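Local coordinates for uncharacterized protein (Acinetobacter baumannii, PDB 4PUX) that is of unknown function but adopts a beta-barrel-like fold of the DUF3237 family, at residues S69-L81 and I89-A101. Numbering follows the deposited sequence. Where two conformers were deposited one is given.
Sequences SKGLAIIDTRYLL and IYLQTKGYRHGSA. With EDO (1,2-ethanediol), chain D.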
ATOM      1  N   SER A  69       4.786   2.571 -19.555  1.00 10.09           N
ATOM      2  CA  SER A  69       4.577   3.646 -20.532  1.00 12.17           C
ATOM      3  C   SER A  69       3.119   4.073 -20.675  1.00 13.89           C
ATOM      4  O   SER A  69       2.836   5.037 -21.390  1.00 18.11           O
ATOM      5  CB  SER A  69       5.097   3.218 -21.903  1.00 14.63           C
ATOM      6  OG  SER A  69       4.349   2.152 -22.432  1.00 15.26           O
ATOM      7  N   LYS A  70       2.264   3.354 -19.954  0.50 13.68           N
ATOM      8  CA  LYS A  70       0.861   3.556 -19.955  0.50 16.30           C
ATOM      9  C   LYS A  70       0.357   4.052 -18.564  0.50 16.49           C
ATOM     10  O   LYS A  70      -0.845   3.963 -18.301  0.50 25.15           O
ATOM     11  CB  LYS A  70       0.233   2.219 -20.368  0.50 16.44           C
ATOM     12  CG  LYS A  70       0.681   1.757 -21.812  0.50 17.76           C
ATOM     13  CD  LYS A  70       0.898   0.241 -21.934  0.50 22.49           C
ATOM     14  CE  LYS A  70       1.097  -0.232 -23.397  0.50 21.40           C
ATOM     15  NZ  LYS A  70       2.493  -0.018 -23.921  0.50 17.17           N
ATOM     16  N   GLY A  71       1.264   4.590 -17.703  0.70 16.75           N
ATOM     17  CA  GLY A  71       0.881   5.110 -16.393  0.70 19.98           C
ATOM     18  C   GLY A  71       0.297   4.079 -15.445  0.70 13.47           C
ATOM     19  O   GLY A  71      -0.619   4.392 -14.638  0.70 15.47           O
ATOM     20  N   LEU A  72       0.782   2.844 -15.547  1.00 10.97           N
ATOM     21  CA  LEU A  72       0.572   1.876 -14.491  1.00 12.29           C
ATOM     22  C   LEU A  72       1.797   1.889 -13.589  1.00 10.75           C
ATOM     23  O   LEU A  72       2.920   1.702 -14.059  1.00 12.75           O
ATOM     24  CB  LEU A  72       0.407   0.483 -15.062  1.00 12.78           C
ATOM     25  CG  LEU A  72       0.316  -0.660 -14.035  1.00 13.14           C
ATOM     26  CD1 LEU A  72      -0.914  -0.545 -13.111  1.00 13.39           C
ATOM     27  CD2 LEU A  72       0.325  -1.986 -14.745  1.00 14.65           C
ATOM     28  N   ALA A  73       1.572   2.075 -12.293  1.00 10.50           N
ATOM     29  CA  ALA A  73       2.614   1.854 -11.278  1.00 10.98           C
ATOM     30  C   ALA A  73       2.416   0.499 -10.600  1.00 10.07           C
ATOM     31  O   ALA A  73       1.318   0.159 -10.178  1.00 11.51           O
ATOM     32  CB  ALA A  73       2.601   2.948 -10.221  1.00 11.66           C
ATOM     33  N   ILE A  74       3.514  -0.246 -10.492  1.00  9.51           N
ATOM     34  CA  ILE A  74       3.553  -1.544  -9.827  0.50  9.38           C
ATOM     35  C   ILE A  74       4.269  -1.303  -8.492  1.00  9.51           C
ATOM     36  O   ILE A  74       5.434  -0.826  -8.483  1.00 10.08           O
ATOM     37  CB  ILE A  74       4.340  -2.572 -10.661  0.50 10.07           C
ATOM     38  CG1 ILE A  74       3.762  -2.638 -12.086  0.50 10.75           C
ATOM     39  CG2 ILE A  74       4.302  -3.966 -10.009  0.50 11.43           C
ATOM     40  CD1 ILE A  74       4.554  -3.501 -13.026  0.50 11.08           C
ATOM     41  N   ILE A  75       3.585  -1.614  -7.384  1.00 10.03           N
ATOM     42  CA  ILE A  75       4.058  -1.333  -6.024  1.00  8.76           C
ATOM     43  C   ILE A  75       4.743  -2.579  -5.474  1.00  9.02           C
ATOM     44  O   ILE A  75       4.208  -3.690  -5.576  1.00  9.04           O
ATOM     45  CB  ILE A  75       2.818  -1.009  -5.123  1.00 11.23           C
ATOM     46  CG1 ILE A  75       1.891   0.112  -5.680  1.00 16.75           C
ATOM     47  CG2 ILE A  75       3.206  -0.810  -3.683  1.00 10.58           C
ATOM     48  CD1 ILE A  75       2.480   1.296  -6.003  1.00 19.70           C
ATOM     49  N   ASP A  76       5.899  -2.376  -4.817  1.00  8.28           N
ATOM     50  CA  ASP A  76       6.667  -3.487  -4.176  1.00  8.88           C
ATOM     51  C   ASP A  76       7.457  -2.919  -2.984  1.00  8.51           C
ATOM     52  O   ASP A  76       8.480  -2.252  -3.181  1.00  9.46           O
ATOM     53  CB  ASP A  76       7.596  -4.179  -5.175  1.00  9.50           C
ATOM     54  CG  ASP A  76       8.187  -5.480  -4.646  1.00 12.47           C
ATOM     55  OD1 ASP A  76       8.809  -5.460  -3.563  1.00 11.55           O
ATOM     56  OD2 ASP A  76       8.034  -6.499  -5.332  1.00 18.44           O
ATOM     57  N   THR A  77       6.907  -3.054  -1.787  1.00  8.49           N
ATOM     58  CA  THR A  77       7.461  -2.418  -0.604  1.00  9.22           C
ATOM     59  C   THR A  77       8.028  -3.386   0.417  1.00  8.42           C
ATOM     60  O   THR A  77       7.586  -4.540   0.555  1.00  9.20           O
ATOM     61  CB  THR A  77       6.410  -1.515   0.154  1.00  8.73           C
ATOM     62  OG1 THR A  77       5.465  -2.365   0.807  1.00  9.88           O
ATOM     63  CG2 THR A  77       5.654  -0.521  -0.808  1.00 10.17           C
ATOM     64  N   ARG A  78       8.963  -2.862   1.222  1.00  8.63           N
ATOM     65  CA  ARG A  78       9.399  -3.474   2.513  1.00  9.29           C
ATOM     66  C   ARG A  78       9.487  -2.339   3.538  1.00  8.58           C
ATOM     67  O   ARG A  78      10.156  -1.344   3.259  1.00  8.98           O
ATOM     68  CB  ARG A  78      10.761  -4.151   2.393  1.00  9.60           C
ATOM     69  CG  ARG A  78      10.781  -5.294   1.415  1.00  9.54           C
ATOM     70  CD  ARG A  78      12.132  -6.033   1.383  1.00  9.53           C
ATOM     71  NE  ARG A  78      12.096  -7.116   0.390  1.00  9.73           N
ATOM     72  CZ  ARG A  78      13.115  -7.943   0.130  1.00 10.45           C
ATOM     73  NH1 ARG A  78      14.303  -7.751   0.720  1.00  9.80           N
ATOM     74  NH2 ARG A  78      12.961  -8.939  -0.752  1.00 12.25           N
ATOM     75  N   TYR A  79       8.808  -2.453   4.674  1.00  9.34           N
ATOM     76  CA  TYR A  79       8.905  -1.518   5.770  1.00  9.44           C
ATOM     77  C   TYR A  79       8.595  -2.152   7.100  1.00  7.53           C
ATOM     78  O   TYR A  79       8.475  -3.406   7.186  1.00  8.13           O
ATOM     79  CB  TYR A  79       8.144  -0.231   5.481  1.00  9.12           C
ATOM     80  CG  TYR A  79       6.653  -0.247   5.152  1.00  9.50           C
ATOM     81  CD1 TYR A  79       6.177  -0.703   3.926  1.00  9.11           C
ATOM     82  CD2 TYR A  79       5.744   0.414   5.983  1.00 10.99           C
ATOM     83  CE1 TYR A  79       4.837  -0.563   3.570  1.00  9.52           C
ATOM     84  CE2 TYR A  79       4.420   0.559   5.643  1.00 10.58           C
ATOM     85  CZ  TYR A  79       3.966   0.133   4.423  1.00  9.81           C
ATOM     86  OH  TYR A  79       2.653   0.357   4.067  1.00 11.89           O
ATOM     87  N   LEU A  80       8.539  -1.346   8.176  1.00  9.20           N
ATOM     88  CA  LEU A  80       8.640  -1.873   9.552  1.00  8.79           C
ATOM     89  C   LEU A  80       7.731  -1.134  10.527  1.00  8.34           C
ATOM     90  O   LEU A  80       7.742   0.098  10.560  1.00  9.17           O
ATOM     91  CB  LEU A  80      10.093  -1.870  10.004  1.00  8.89           C
ATOM     92  CG  LEU A  80      10.419  -2.463  11.359  1.00 10.70           C
ATOM     93  CD1 LEU A  80      10.031  -3.954  11.422  1.00  9.82           C
ATOM     94  CD2 LEU A  80      11.911  -2.321  11.640  1.00 12.45           C
ATOM     95  N   LEU A  81       6.867  -1.890  11.199  1.00  8.69           N
ATOM     96  CA  LEU A  81       5.888  -1.363  12.167  1.00  8.48           C
ATOM     97  C   LEU A  81       6.377  -1.588  13.594  1.00  8.55           C
ATOM     98  O   LEU A  81       6.931  -2.678  13.904  1.00  9.44           O
ATOM     99  CB  LEU A  81       4.542  -2.057  11.995  1.00  9.25           C
ATOM    100  CG  LEU A  81       4.004  -2.224  10.565  1.00  8.45           C
ATOM    101  CD1 LEU A  81       2.648  -2.882  10.576  1.00 11.05           C
ATOM    102  CD2 LEU A  81       3.981  -0.877   9.828  1.00  9.21           C
ATOM    103  N   ILE A  89       6.813  -5.596  13.590  1.00  8.71           N
ATOM    104  CA  ILE A  89       6.148  -6.322  12.513  1.00  9.12           C
ATOM    105  C   ILE A  89       6.695  -5.880  11.151  1.00  7.62           C
ATOM    106  O   ILE A  89       6.596  -4.703  10.801  1.00  9.04           O
ATOM    107  CB  ILE A  89       4.604  -6.157  12.521  1.00  9.00           C
ATOM    108  CG1 ILE A  89       3.986  -6.352  13.936  1.00  9.47           C
ATOM    109  CG2 ILE A  89       3.952  -7.012  11.409  1.00  9.41           C
ATOM    110  CD1 ILE A  89       2.531  -5.989  14.034  1.00 10.29           C
ATOM    111  N   TYR A  90       7.353  -6.790  10.461  1.00  9.20           N
ATOM    112  CA  TYR A  90       7.889  -6.574   9.094  1.00  8.88           C
ATOM    113  C   TYR A  90       6.743  -6.687   8.084  1.00  7.97           C
ATOM    114  O   TYR A  90       6.005  -7.688   8.092  1.00  8.70           O
ATOM    115  CB  TYR A  90       9.004  -7.605   8.819  1.00  8.85           C
ATOM    116  CG  TYR A  90       9.401  -7.808   7.365  1.00  8.00           C
ATOM    117  CD1 TYR A  90       9.563  -6.719   6.476  1.00  8.53           C
ATOM    118  CD2 TYR A  90       9.757  -9.082   6.923  1.00  8.50           C
ATOM    119  CE1 TYR A  90       9.917  -6.938   5.134  1.00  8.74           C
ATOM    120  CE2 TYR A  90      10.133  -9.315   5.597  1.00  7.90           C
ATOM    121  CZ  TYR A  90      10.288  -8.226   4.729  1.00  7.85           C
ATOM    122  OH  TYR A  90      10.638  -8.379   3.402  1.00 10.10           O
ATOM    123  N   LEU A  91       6.513  -5.615   7.315  1.00  7.63           N
ATOM    124  CA  LEU A  91       5.419  -5.543   6.358  1.00  8.39           C
ATOM    125  C   LEU A  91       5.976  -5.479   4.919  1.00  8.85           C
ATOM    126  O   LEU A  91       6.890  -4.662   4.625  1.00  9.25           O
ATOM    127  CB  LEU A  91       4.544  -4.287   6.679  1.00  8.83           C
ATOM    128  CG  LEU A  91       3.368  -3.996   5.725  1.00  9.07           C
ATOM    129  CD1 LEU A  91       2.407  -5.146   5.646  1.00 10.30           C
ATOM    130  CD2 LEU A  91       2.646  -2.701   6.150  1.00 11.20           C
ATOM    131  N   GLN A  92       5.330  -6.234   4.028  1.00  8.96           N
ATOM    132  CA  GLN A  92       5.525  -6.186   2.566  1.00  8.88           C
ATOM    133  C   GLN A  92       4.161  -5.894   1.923  1.00  9.24           C
ATOM    134  O   GLN A  92       3.182  -6.578   2.225  1.00 10.96           O
ATOM    135  CB  GLN A  92       6.067  -7.509   2.024  1.00  9.95           C
ATOM    136  CG  GLN A  92       7.454  -7.874   2.544  1.00 10.87           C
ATOM    137  CD  GLN A  92       7.797  -9.334   2.338  1.00 12.02           C
ATOM    138  OE1 GLN A  92       7.562 -10.200   3.239  1.00 14.62           O
ATOM    139  NE2 GLN A  92       8.194  -9.655   1.141  1.00 11.25           N
ATOM    140  N   THR A  93       4.103  -4.893   1.034  1.00  9.76           N
ATOM    141  CA  THR A  93       2.900  -4.657   0.241  1.00  8.94           C
ATOM    142  C   THR A  93       3.256  -4.749  -1.257  1.00  8.98           C
ATOM    143  O   THR A  93       4.378  -4.451  -1.690  1.00 11.03           O
ATOM    144  CB  THR A  93       2.206  -3.309   0.554  1.00  9.70           C
ATOM    145  OG1 THR A  93       2.994  -2.228   0.035  1.00 11.37           O
ATOM    146  CG2 THR A  93       2.014  -3.105   2.068  1.00  9.18           C
ATOM    147  N   LYS A  94       2.270  -5.159  -2.027  1.00  9.45           N
ATOM    148  CA  LYS A  94       2.332  -5.297  -3.484  1.00  9.25           C
ATOM    149  C   LYS A  94       0.992  -4.862  -4.067  1.00 10.37           C
ATOM    150  O   LYS A  94      -0.051  -5.029  -3.442  1.00 11.68           O
ATOM    151  CB  LYS A  94       2.652  -6.737  -3.887  1.00 12.09           C
ATOM    152  CG  LYS A  94       4.105  -7.187  -3.515  1.00 15.05           C
ATOM    153  CD  LYS A  94       4.353  -8.600  -3.824  1.00 18.58           C
ATOM    154  CE  LYS A  94       5.814  -8.983  -3.596  1.00 16.05           C
ATOM    155  NZ  LYS A  94       6.190  -8.992  -2.135  1.00 14.55           N
ATOM    156  N   GLY A  95       1.015  -4.316  -5.269  1.00 10.10           N
ATOM    157  CA  GLY A  95      -0.229  -3.967  -5.925  1.00 10.53           C
ATOM    158  C   GLY A  95      -0.052  -2.999  -7.080  1.00  9.26           C
ATOM    159  O   GLY A  95       1.019  -2.960  -7.691  1.00 10.27           O
ATOM    160  N   TYR A  96      -1.118  -2.237  -7.368  1.00 10.01           N
ATOM    161  CA  TYR A  96      -1.199  -1.427  -8.589  1.00 11.49           C
ATOM    162  C   TYR A  96      -1.802  -0.072  -8.307  1.00  9.81           C
ATOM    163  O   TYR A  96      -2.754   0.042  -7.483  1.00 10.46           O
ATOM    164  CB  TYR A  96      -2.085  -2.106  -9.667  1.00 11.69           C
ATOM    165  CG  TYR A  96      -1.652  -3.495 -10.077  1.00 10.29           C
ATOM    166  CD1 TYR A  96      -0.425  -3.696 -10.727  1.00 11.54           C
ATOM    167  CD2 TYR A  96      -2.456  -4.611  -9.815  1.00 11.34           C
ATOM    168  CE1 TYR A  96      -0.032  -4.968 -11.127  1.00 13.19           C
ATOM    169  CE2 TYR A  96      -2.066  -5.897 -10.181  1.00 15.07           C
ATOM    170  CZ  TYR A  96      -0.866  -6.073 -10.858  1.00 13.86           C
ATOM    171  OH  TYR A  96      -0.455  -7.342 -11.237  1.00 17.63           O
ATOM    172  N   ARG A  97      -1.293   0.938  -9.014  1.00  9.31           N
ATOM    173  CA  ARG A  97      -1.914   2.279  -9.059  1.00  9.98           C
ATOM    174  C   ARG A  97      -2.047   2.700 -10.521  1.00 10.34           C
ATOM    175  O   ARG A  97      -1.051   2.697 -11.248  1.00 10.91           O
ATOM    176  CB  ARG A  97      -1.122   3.296  -8.267  1.00 10.48           C
ATOM    177  CG  ARG A  97      -1.784   4.701  -8.252  1.00 11.05           C
ATOM    178  CD  ARG A  97      -1.067   5.688  -7.286  1.00 14.00           C
ATOM    179  NE  ARG A  97      -1.792   6.966  -7.181  1.00 14.46           N
ATOM    180  CZ  ARG A  97      -1.481   8.080  -7.825  1.00 17.40           C
ATOM    181  NH1 ARG A  97      -0.420   8.136  -8.623  1.00 23.87           N
ATOM    182  NH2 ARG A  97      -2.220   9.168  -7.655  1.00 20.04           N
ATOM    183  N   HIS A  98      -3.266   3.077 -10.935  1.00 10.97           N
ATOM    184  CA  HIS A  98      -3.500   3.510 -12.312  1.00 11.35           C
ATOM    185  C   HIS A  98      -4.736   4.393 -12.342  1.00 12.04           C
ATOM    186  O   HIS A  98      -5.561   4.344 -11.415  1.00 11.77           O
ATOM    187  CB  HIS A  98      -3.604   2.328 -13.290  1.00 12.04           C
ATOM    188  CG  HIS A  98      -4.743   1.385 -13.008  1.00 10.00           C
ATOM    189  ND1 HIS A  98      -6.048   1.666 -13.359  1.00 11.57           N
ATOM    190  CD2 HIS A  98      -4.762   0.136 -12.489  1.00 11.05           C
ATOM    191  CE1 HIS A  98      -6.822   0.646 -13.035  1.00 12.02           C
ATOM    192  NE2 HIS A  98      -6.069  -0.291 -12.497  1.00 11.89           N
ATOM    193  N   GLY A  99      -4.843   5.259 -13.357  1.00 13.04           N
ATOM    194  CA  GLY A  99      -6.055   6.052 -13.514  1.00 12.46           C
ATOM    195  C   GLY A  99      -7.312   5.189 -13.515  1.00 12.70           C
ATOM    196  O   GLY A  99      -7.303   4.070 -14.060  1.00 13.78           O
ATOM    197  N   SER A 100      -8.381   5.672 -12.881  1.00 12.85           N
ATOM    198  CA  SER A 100      -9.655   4.943 -12.900  1.00 12.55           C
ATOM    199  C   SER A 100     -10.207   4.892 -14.330  1.00 13.19           C
ATOM    200  O   SER A 100      -9.890   5.749 -15.172  1.00 13.85           O
ATOM    201  CB  SER A 100     -10.706   5.564 -11.997  1.00 13.92           C
ATOM    202  OG  SER A 100     -11.221   6.755 -12.525  1.00 15.68           O
ATOM    203  N   ALA A 101     -11.046   3.917 -14.589  1.00 13.70           N
ATOM    204  CA  ALA A 101     -11.593   3.740 -15.949  1.00 12.21           C
ATOM    205  C   ALA A 101     -12.341   5.015 -16.410  1.00 14.15           C
ATOM    206  O   ALA A 101     -12.217   5.439 -17.560  1.00 14.17           O
ATOM    207  CB  ALA A 101     -12.506   2.517 -15.982  1.00 15.91           C
TER
HETATM  208  C1  EDO D 203       1.511   0.500  -0.314  1.00 16.65           C
HETATM  209  O1  EDO D 203       2.177   1.038  -1.332  1.00 34.41           O
HETATM  210  C2  EDO D 203       2.312   0.446   0.969  1.00  9.90           C
HETATM  211  O2  EDO D 203       2.681   1.685   1.541  1.00 35.78           O
HETATM  212  O   HOH W   1      -2.918   5.582 -15.443  1.00 24.48           O
HETATM  213  O   HOH W   2       7.470  -6.489  -1.399  1.00 12.10           O
HETATM  214  O   HOH W   3       9.618  -8.182  -0.577  1.00 13.64           O
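The Tyr79 ring takes Leu91 over one face, with Leu91 CD2 4.0 Å from the ring centroid in a CH-pi contact, while Thr77 OG1 lies in plane at its edge. Tyr79 and Leu91 run side by side in the same direction, and the chi1 of 57°, which sets the Tyr79 ring between its own backbone N and carbonyl carbon, carries the phenol off this face of the sheet, out beside Leu91 to a bound 1,2-ethanediol. There Tyr79 OH is hydrogen-bonded to O2 of the ethanediol (2.9 Å) and also to Tyr154 OH. The Tyr90 ring, on the other face of the hairpin, receives Arg78 CB and the carbonyl O of Tyr79 at its edge. Arg78 reaches past it extended, with its guanidinium plane 82° from the ring and Arg78 CD 3.4 Å from Tyr90 OH; water 3 sits in the guanidinium plane, joining Arg78 NE to Gln92 NE2. Further along that face, Asp76 and Lys94 lie alongside each other short of a salt bridge, and water 2 ties Asp76 OD1, Thr77 O and Lys94 NZ together. Back among the buried residues, Thr77 OG1 and Thr93 OG1 share a hydrogen bond of 2.6 Å across the strands. The ladder itself is antiparallel, strand 73-83 against strand 88-99, and one pair is uneven: 2.9 Å from Ile75 N to Gly95 O against 3.3 Å from Gly95 N to Ile75 O. At the far end water 1 bridges Gly71 O and Gly99 N. The hairpin thus has two chemistries: waters bridge polar ends on the face that carries Tyr90, while Ile75, Thr77, Tyr79 and Thr93 line one side of the ethanediol, probably from the crystallisation liquor. With the threonine hydroxyls engaged with each other, the phenol's bond is what is consistent with a small-molecule pocket.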